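Long-range contacts in Alr4995 protein (Nostoc sp., PDB 6LRH), which probably hydrolyses arginine to ornithine in one part of the chain and converts ornithine to proline in another, as a bifunctional arginine dihydrolase and ornithine cyclodeaminase: residues L169-C174 and V214-N219; N22-G27 and E254-G259; Y136-E141 and L159-E164. The protein carries 1 engineered substitution. All blocks are in the same frame, centred on the assembly; numbering follows the deposited sequence.

Interaction 1: residues L169-C174 and V214-N219; sequences LDTCFC and VNFACN. With ARG (arginine), chain C.
Asn219 sets its carboxamide against Asp170, amide and carboxylate planes 76° apart, and bonds to the backbone of that residue. Its ND2 donates to Asp170 O with a fairly straight N-H (158°), though the modelled 2.5 Å is short enough for the exact length to be doubtful; the oxygen lies close to the amide plane, while the donor stands above the plane of the carbonyl. Asn219 OD1 accepts from the backbone of Ala261 and of the engineered Ala264, so both ends of the amide have partners.

The Asp170 carboxylate faces the bound arginine. With CG between the backbone N and the carbonyl carbon (chi1 79°), it meets the guanidinium with both oxygens: ligand NH2 bonds to OD1 at 3.0 Å, and ligand NH1 to OD2 at 2.8 Å and more weakly to OD1. With an alanine here, the ligand's guanidinium would probably lose this two-pronged acceptor and be freer to turn.

Beside it, Thr171 and Phe216 point the same way, and CG2 meets the ring edge at CE2 (3.5 Å). On the other flank Cys218 lays CB against Cys172 CA, also at 3.6 Å from Phe173 N.

The Phe216 end is a Schellman motif closing helix 210-213, followed by a type I turn to Asn219; across from it, 169-171 forms a 3-10 turn that leads into strand 173-175, whose Phe173 packs on strands 123-125, 155-160 and 181-183.

Interaction 2: residues N22-G27 and E254-G259; sequences NPWMEG and EFLKAG. With ARG (arginine), chain C.
An Asx turn at Asn22 and a Schellman motif ending helix 253-256 at Gly259 meet at the amino-acid end of the arginine pocket, where Asn22 touches Ala258. Asn22 OD1 accepts from Trp24 N at 2.8 Å, in the carbonyl plane. This holds the amide so that ND2 projects to the other side of the contact, giving a hydrogen bond to Ala258 O at 3.0 Å (N-H angle 167°, acceptor almost in the amide plane) and another to the ligand O at 3.1 Å.

Trp24 lays its CB against Gly259 CA, 3.6 Å away, with the indole obliquely beside it, and NE1 bonds to Arg165 O. A side chain on Gly259 would run into Asn22 ND2, and the positive phi there (96°) disfavours one in any case. Met25 passes alongside Ala258, CG 3.5 Å from its O, and the bend at chi3 (86°) turns the chain end beside the ligand N.

Ala258 O also accepts from the ligand N at 3.3 Å. One peptide oxygen thus serves two donors, and one amide nitrogen two acceptors, so the alpha-amino and alpha-carboxylate groups are both read through the same linkage, consistent with selection for a free amino acid.

Interaction 3: residues Y136-E141 and L159-E164; sequences YGFRSE and LRLIDE. With ARG (arginine), chain C.
Tyr136 and Leu161 share the firmer of two backbone bonds: Leu161 N donates to Tyr136 O at 3.1 Å (N-H angle 168°). The second, Tyr136 N to Leu159 O at 3.3 Å, is weak. Between them both polar backbone atoms of Tyr136 are paired, while Arg160 N, directed off the other way, bonds to Ser192 OG.

The Tyr136 ring lies over its neighbour's backbone, with Arg160 CA above one face near the rim. Its OH approaches Arg160 CB at 3.7 Å, but the polar partner of that hydroxyl is Gly311 O; Arg160 NH1 bonds to Asp309 O.

These two bonds frame a parallel bridge between Tyr136 and Arg160, where strands 132-136 and 155-160 run side by side, joined through helix 145-152 in a beta-alpha-beta crossover. Beyond Gly137 the chains part, and Phe138 fills the angle: CE2 meets Leu161 CB at 3.8 Å, and Glu164 CA sits over the ring, 4.1 Å from its centroid and 29° off the normal, a CH-pi contact.

Arg139 turns to the ligand, its chain bent at chi2 (-62°). Its guanidinium meets the arginine carboxylate edge-on and in plane, NH1 to OXT at 3.0 Å and NH2 to O at 2.9 Å. NH1 also forms a salt bridge with Glu118, and NH2 a further bond to Ile21 O.

Overall arrangement
From the N terminus, residues 22-27 come first and wait for 254-259, so interaction 2 closes a loop spanning nearly the whole GME-family region, joining the loop after strand 6-9 to the end of helix 253-256. Inside it, interaction 3 closes a short crossover between strands 132-136 and 155-160, and only then does interaction 1 open, tying the start of strand 173-175 to the loop after helix 210-213. The inner two run in series, both nest within interaction 2, and no pair crosses. They touch: Phe216 packs on Trp24, Leu256 and Gly259, Leu159 and Leu161 meet Leu169, Cys172 and Phe173, and Pro23 meets Glu164. All three reach the bound arginine.

Interaction 1: residues L169-C174 and V214-N219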
# COMPACT_ATOMS: atom_id res chain seq x y z
N LEU A 169 -33.74 5.74 24.28
CA LEU A 169 -33.02 6.53 25.26
C LEU A 169 -32.86 5.79 26.57
O LEU A 169 -31.86 5.92 27.22
CB LEU A 169 -33.71 7.85 25.49
CG LEU A 169 -32.94 8.85 26.34
CD1 LEU A 169 -31.62 9.22 25.71
CD2 LEU A 169 -33.76 10.08 26.60
N ASP A 170 -33.83 4.99 26.96
CA ASP A 170 -33.81 4.41 28.28
C ASP A 170 -32.91 3.18 28.38
O ASP A 170 -32.89 2.52 29.39
CB ASP A 170 -35.23 4.09 28.74
CG ASP A 170 -35.80 2.80 28.14
OD1 ASP A 170 -35.21 2.19 27.23
OD2 ASP A 170 -36.88 2.38 28.59
N THR A 171 -32.18 2.87 27.31
CA THR A 171 -31.19 1.79 27.32
C THR A 171 -29.78 2.28 27.68
O THR A 171 -28.89 1.48 27.94
CB THR A 171 -31.13 1.08 25.96
OG1 THR A 171 -30.69 1.99 24.95
CG2 THR A 171 -32.48 0.55 25.57
N CYS A 172 -29.60 3.59 27.71
CA CYS A 172 -28.31 4.20 27.94
C CYS A 172 -28.42 5.54 28.65
O CYS A 172 -27.49 6.32 28.64
CB CYS A 172 -27.61 4.40 26.61
SG CYS A 172 -28.55 5.41 25.54
N PHE A 173 -29.56 5.79 29.27
CA PHE A 173 -29.83 7.05 29.95
C PHE A 173 -30.88 6.85 31.04
O PHE A 173 -31.93 6.30 30.80
CB PHE A 173 -30.30 8.10 28.95
CG PHE A 173 -30.12 9.51 29.41
CD1 PHE A 173 -31.16 10.20 29.98
CD2 PHE A 173 -28.92 10.16 29.23
CE1 PHE A 173 -30.99 11.48 30.38
CE2 PHE A 173 -28.76 11.45 29.63
CZ PHE A 173 -29.79 12.11 30.20
N CYS A 174 -30.58 7.32 32.24
CA CYS A 174 -31.44 7.06 33.37
C CYS A 174 -31.32 8.13 34.43
O CYS A 174 -30.46 8.04 35.30
CB CYS A 174 -31.11 5.71 33.97
SG CYS A 174 -32.08 5.23 35.37
N VAL A 214 -24.10 -3.13 28.25
CA VAL A 214 -24.69 -4.15 27.39
C VAL A 214 -25.34 -5.23 28.25
O VAL A 214 -25.89 -6.18 27.73
CB VAL A 214 -23.64 -4.78 26.40
CG1 VAL A 214 -22.78 -3.71 25.80
CG2 VAL A 214 -22.76 -5.78 27.08
N ASN A 215 -25.28 -5.05 29.56
CA ASN A 215 -26.15 -5.79 30.47
C ASN A 215 -27.38 -4.98 30.85
O ASN A 215 -28.20 -5.43 31.65
CB ASN A 215 -25.40 -6.20 31.74
CG ASN A 215 -24.44 -7.33 31.50
OD1 ASN A 215 -24.76 -8.30 30.83
ND2 ASN A 215 -23.24 -7.20 32.02
N PHE A 216 -27.49 -3.79 30.26
CA PHE A 216 -28.63 -2.89 30.36
C PHE A 216 -28.72 -2.20 31.72
O PHE A 216 -29.81 -1.98 32.22
CB PHE A 216 -29.95 -3.63 30.08
CG PHE A 216 -30.37 -3.62 28.63
CD1 PHE A 216 -29.99 -4.63 27.78
CD2 PHE A 216 -31.18 -2.62 28.14
CE1 PHE A 216 -30.41 -4.62 26.46
CE2 PHE A 216 -31.58 -2.60 26.83
CZ PHE A 216 -31.20 -3.59 25.99
N ALA A 217 -27.58 -1.84 32.29
CA ALA A 217 -27.54 -1.18 33.59
C ALA A 217 -28.19 0.20 33.63
O ALA A 217 -28.64 0.63 34.67
CB ALA A 217 -26.12 -1.08 34.07
N CYS A 218 -28.26 0.91 32.51
CA CYS A 218 -29.04 2.15 32.46
C CYS A 218 -30.54 1.90 32.38
O CYS A 218 -31.33 2.78 32.71
CB CYS A 218 -28.62 3.01 31.28
SG CYS A 218 -26.93 3.49 31.27
N ASN A 219 -30.94 0.71 31.96
CA ASN A 219 -32.36 0.39 31.89
C ASN A 219 -32.90 0.08 33.28
O ASN A 219 -33.38 -0.99 33.55
CB ASN A 219 -32.58 -0.78 30.93
CG ASN A 219 -33.91 -0.73 30.25
OD1 ASN A 219 -34.61 -1.72 30.17
ND2 ASN A 219 -34.27 0.44 29.75
N ARG C . -38.91 -5.47 20.96
CA ARG C . -39.11 -4.12 21.47
C ARG C . -38.80 -3.12 20.41
O ARG C . -37.94 -3.32 19.57
CB ARG C . -38.26 -3.85 22.72
CG ARG C . -38.59 -2.53 23.37
CD ARG C . -37.64 -2.14 24.44
NE ARG C . -38.12 -0.95 25.14
CZ ARG C . -37.36 -0.12 25.82
NH1 ARG C . -37.90 0.92 26.42
NH2 ARG C . -36.06 -0.33 25.92
OXT ARG C . -39.41 -2.07 20.37

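Interaction 2: residues N22-G27 and E254-G259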
# COMPACT_ATOMS: atom_id res chain seq x y z
N ASN A 22 -34.70 -4.81 16.14
CA ASN A 22 -33.54 -4.17 16.75
C ASN A 22 -32.44 -5.23 16.82
O ASN A 22 -32.72 -6.39 16.62
CB ASN A 22 -33.87 -3.53 18.12
CG ASN A 22 -34.01 -4.54 19.25
OD1 ASN A 22 -33.06 -5.24 19.59
ND2 ASN A 22 -35.17 -4.57 19.89
N PRO A 23 -31.19 -4.82 17.06
CA PRO A 23 -30.07 -5.76 16.93
C PRO A 23 -30.04 -6.87 17.98
O PRO A 23 -29.44 -7.89 17.72
CB PRO A 23 -28.85 -4.85 17.09
CG PRO A 23 -29.33 -3.52 16.69
CD PRO A 23 -30.70 -3.43 17.20
N TRP A 24 -30.65 -6.66 19.13
CA TRP A 24 -30.71 -7.66 20.18
C TRP A 24 -31.55 -8.84 19.77
O TRP A 24 -31.30 -9.96 20.17
CB TRP A 24 -31.28 -7.06 21.46
CG TRP A 24 -30.48 -5.95 21.98
CD1 TRP A 24 -30.56 -4.65 21.63
CD2 TRP A 24 -29.44 -6.04 22.95
NE1 TRP A 24 -29.64 -3.91 22.31
CE2 TRP A 24 -28.93 -4.74 23.13
CE3 TRP A 24 -28.88 -7.09 23.69
CZ2 TRP A 24 -27.90 -4.46 24.02
CZ3 TRP A 24 -27.86 -6.81 24.57
CH2 TRP A 24 -27.38 -5.50 24.73
N MET A 25 -32.57 -8.58 18.97
CA MET A 25 -33.49 -9.61 18.55
C MET A 25 -32.87 -10.51 17.51
O MET A 25 -33.30 -11.64 17.34
CB MET A 25 -34.77 -8.98 18.01
CG MET A 25 -35.46 -8.10 19.02
SD MET A 25 -37.00 -7.37 18.47
CE MET A 25 -38.12 -8.68 18.87
N GLU A 26 -31.85 -10.00 16.84
CA GLU A 26 -31.20 -10.72 15.75
C GLU A 26 -30.60 -12.03 16.22
O GLU A 26 -29.74 -12.05 17.08
CB GLU A 26 -30.13 -9.84 15.09
CG GLU A 26 -29.62 -10.32 13.73
CD GLU A 26 -30.73 -10.65 12.74
OE1 GLU A 26 -31.21 -11.80 12.72
OE2 GLU A 26 -31.13 -9.75 11.97
N GLY A 27 -31.09 -13.13 15.67
CA GLY A 27 -30.60 -14.44 16.03
C GLY A 27 -31.30 -15.02 17.23
O GLY A 27 -30.93 -16.08 17.72
N GLU A 254 -34.33 -13.06 29.54
CA GLU A 254 -35.25 -13.50 28.49
C GLU A 254 -35.83 -12.31 27.77
O GLU A 254 -36.35 -12.43 26.66
CB GLU A 254 -36.38 -14.34 29.06
CG GLU A 254 -35.95 -15.67 29.65
CD GLU A 254 -35.14 -16.53 28.69
OE1 GLU A 254 -35.63 -16.85 27.59
OE2 GLU A 254 -34.00 -16.89 29.05
N PHE A 255 -35.74 -11.15 28.39
CA PHE A 255 -36.25 -9.93 27.81
C PHE A 255 -35.14 -9.16 27.12
O PHE A 255 -35.39 -8.41 26.20
CB PHE A 255 -36.94 -9.09 28.89
CG PHE A 255 -38.09 -9.79 29.54
CD1 PHE A 255 -37.92 -10.51 30.69
CD2 PHE A 255 -39.34 -9.77 28.96
CE1 PHE A 255 -38.96 -11.18 31.27
CE2 PHE A 255 -40.38 -10.44 29.53
CZ PHE A 255 -40.19 -11.15 30.69
N LEU A 256 -33.90 -9.38 27.55
CA LEU A 256 -32.75 -8.85 26.84
C LEU A 256 -32.66 -9.42 25.44
O LEU A 256 -32.11 -8.80 24.55
CB LEU A 256 -31.45 -9.15 27.57
CG LEU A 256 -30.85 -8.00 28.38
CD1 LEU A 256 -31.51 -7.88 29.74
CD2 LEU A 256 -29.38 -8.22 28.50
N LYS A 257 -33.21 -10.61 25.26
CA LYS A 257 -33.23 -11.22 23.94
C LYS A 257 -34.12 -10.43 22.98
O LYS A 257 -33.98 -10.56 21.77
CB LYS A 257 -33.69 -12.66 24.04
CG LYS A 257 -32.85 -13.50 24.91
CD LYS A 257 -33.24 -14.93 24.79
CE LYS A 257 -32.82 -15.73 26.00
NZ LYS A 257 -33.53 -17.03 26.03
N ALA A 258 -35.03 -9.62 23.51
CA ALA A 258 -35.85 -8.76 22.67
C ALA A 258 -35.40 -7.31 22.71
O ALA A 258 -35.96 -6.46 22.05
CB ALA A 258 -37.30 -8.87 23.07
N GLY A 259 -34.40 -7.02 23.52
CA GLY A 259 -33.87 -5.68 23.61
C GLY A 259 -34.40 -4.81 24.73
O GLY A 259 -34.32 -3.60 24.64
N ARG C . -38.91 -5.47 20.96
CA ARG C . -39.11 -4.12 21.47
C ARG C . -38.80 -3.12 20.41
O ARG C . -37.94 -3.32 19.57
CB ARG C . -38.26 -3.85 22.72
CG ARG C . -38.59 -2.53 23.37
CD ARG C . -37.64 -2.14 24.44
NE ARG C . -38.12 -0.95 25.14
CZ ARG C . -37.36 -0.12 25.82
NH1 ARG C . -37.90 0.92 26.42
NH2 ARG C . -36.06 -0.33 25.92
OXT ARG C . -39.41 -2.07 20.37

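Interaction 3: residues Y136-E141 and L159-E164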
# COMPACT_ATOMS: atom_id res chain seq x y z
N TYR A 136 -33.77 10.85 19.93
CA TYR A 136 -34.12 10.61 18.54
C TYR A 136 -32.96 9.91 17.85
O TYR A 136 -31.89 9.81 18.41
CB TYR A 136 -34.49 11.92 17.83
CG TYR A 136 -33.38 12.89 17.60
CD1 TYR A 136 -32.79 12.99 16.36
CD2 TYR A 136 -32.94 13.75 18.60
CE1 TYR A 136 -31.78 13.90 16.12
CE2 TYR A 136 -31.93 14.67 18.37
CZ TYR A 136 -31.35 14.73 17.13
OH TYR A 136 -30.34 15.61 16.87
N GLY A 137 -33.17 9.41 16.65
CA GLY A 137 -32.10 8.76 15.94
C GLY A 137 -32.47 7.43 15.35
O GLY A 137 -32.15 7.14 14.22
N PHE A 138 -33.15 6.60 16.12
CA PHE A 138 -33.50 5.28 15.62
C PHE A 138 -34.99 5.03 15.60
O PHE A 138 -35.48 4.37 14.69
CB PHE A 138 -32.80 4.19 16.46
CG PHE A 138 -31.33 4.23 16.36
CD1 PHE A 138 -30.69 3.71 15.26
CD2 PHE A 138 -30.57 4.83 17.34
CE1 PHE A 138 -29.35 3.76 15.13
CE2 PHE A 138 -29.22 4.89 17.22
CZ PHE A 138 -28.61 4.35 16.10
N ARG A 139 -35.71 5.55 16.59
CA ARG A 139 -37.13 5.27 16.72
C ARG A 139 -37.95 6.54 16.65
O ARG A 139 -38.54 6.83 15.63
CB ARG A 139 -37.43 4.53 18.01
CG ARG A 139 -36.95 3.11 18.03
CD ARG A 139 -37.62 2.28 16.97
NE ARG A 139 -37.15 0.90 16.96
CZ ARG A 139 -37.59 -0.04 17.79
NH1 ARG A 139 -38.50 0.24 18.70
NH2 ARG A 139 -37.11 -1.27 17.70
N SER A 140 -38.00 7.29 17.73
CA SER A 140 -38.67 8.57 17.72
C SER A 140 -38.01 9.54 16.77
O SER A 140 -36.80 9.54 16.60
CB SER A 140 -38.71 9.17 19.12
OG SER A 140 -39.48 8.35 19.98
N GLU A 141 -38.84 10.37 16.17
CA GLU A 141 -38.44 11.37 15.20
C GLU A 141 -38.22 12.72 15.89
O GLU A 141 -38.95 13.09 16.78
CB GLU A 141 -39.51 11.44 14.12
CG GLU A 141 -39.56 12.73 13.36
CD GLU A 141 -38.40 12.88 12.40
OE1 GLU A 141 -37.91 11.83 11.90
OE2 GLU A 141 -37.99 14.04 12.15
N LEU A 159 -31.54 14.66 22.58
CA LEU A 159 -30.29 13.93 22.62
C LEU A 159 -30.20 12.96 21.49
O LEU A 159 -31.06 12.12 21.33
CB LEU A 159 -30.15 13.16 23.93
CG LEU A 159 -30.21 13.95 25.22
CD1 LEU A 159 -30.23 12.99 26.35
CD2 LEU A 159 -29.03 14.86 25.30
N ARG A 160 -29.14 13.04 20.71
CA ARG A 160 -29.05 12.17 19.56
C ARG A 160 -28.35 10.86 19.86
O ARG A 160 -27.22 10.83 20.28
CB ARG A 160 -28.35 12.87 18.42
CG ARG A 160 -28.41 12.09 17.15
CD ARG A 160 -27.37 12.57 16.26
NE ARG A 160 -27.18 11.70 15.12
CZ ARG A 160 -26.23 11.89 14.23
NH1 ARG A 160 -25.41 12.92 14.39
NH2 ARG A 160 -26.10 11.08 13.20
N LEU A 161 -29.06 9.76 19.60
CA LEU A 161 -28.51 8.42 19.72
C LEU A 161 -27.75 7.97 18.46
O LEU A 161 -28.22 8.19 17.36
CB LEU A 161 -29.63 7.45 20.03
CG LEU A 161 -30.53 7.75 21.21
CD1 LEU A 161 -31.74 6.86 21.13
CD2 LEU A 161 -29.82 7.53 22.49
N ILE A 162 -26.59 7.34 18.64
CA ILE A 162 -25.71 6.97 17.52
C ILE A 162 -25.25 5.50 17.46
O ILE A 162 -24.58 5.11 16.52
CB ILE A 162 -24.44 7.82 17.50
CG1 ILE A 162 -23.75 7.72 18.84
CG2 ILE A 162 -24.75 9.25 17.20
CD1 ILE A 162 -22.35 8.15 18.82
N ASP A 163 -25.59 4.71 18.47
CA ASP A 163 -25.25 3.30 18.53
C ASP A 163 -26.54 2.48 18.41
O ASP A 163 -27.44 2.61 19.22
CB ASP A 163 -24.53 3.00 19.85
CG ASP A 163 -23.95 1.60 19.92
OD1 ASP A 163 -22.94 1.41 20.63
OD2 ASP A 163 -24.49 0.68 19.28
N GLU A 164 -26.62 1.63 17.40
CA GLU A 164 -27.87 0.92 17.13
C GLU A 164 -28.25 -0.11 18.21
O GLU A 164 -29.37 -0.61 18.23
CB GLU A 164 -27.79 0.24 15.77
CG GLU A 164 -29.15 0.01 15.14
CD GLU A 164 -29.13 -1.00 14.02
OE1 GLU A 164 -28.03 -1.49 13.67
OE2 GLU A 164 -30.22 -1.31 13.49
N ARG C . -38.91 -5.47 20.96
CA ARG C . -39.11 -4.12 21.47
C ARG C . -38.80 -3.12 20.41
O ARG C . -37.94 -3.32 19.57
CB ARG C . -38.26 -3.85 22.72
CG ARG C . -38.59 -2.53 23.37
CD ARG C . -37.64 -2.14 24.44
NE ARG C . -38.12 -0.95 25.14
CZ ARG C . -37.36 -0.12 25.82
NH1 ARG C . -37.90 0.92 26.42
NH2 ARG C . -36.06 -0.33 25.92
OXT ARG C . -39.41 -2.07 20.37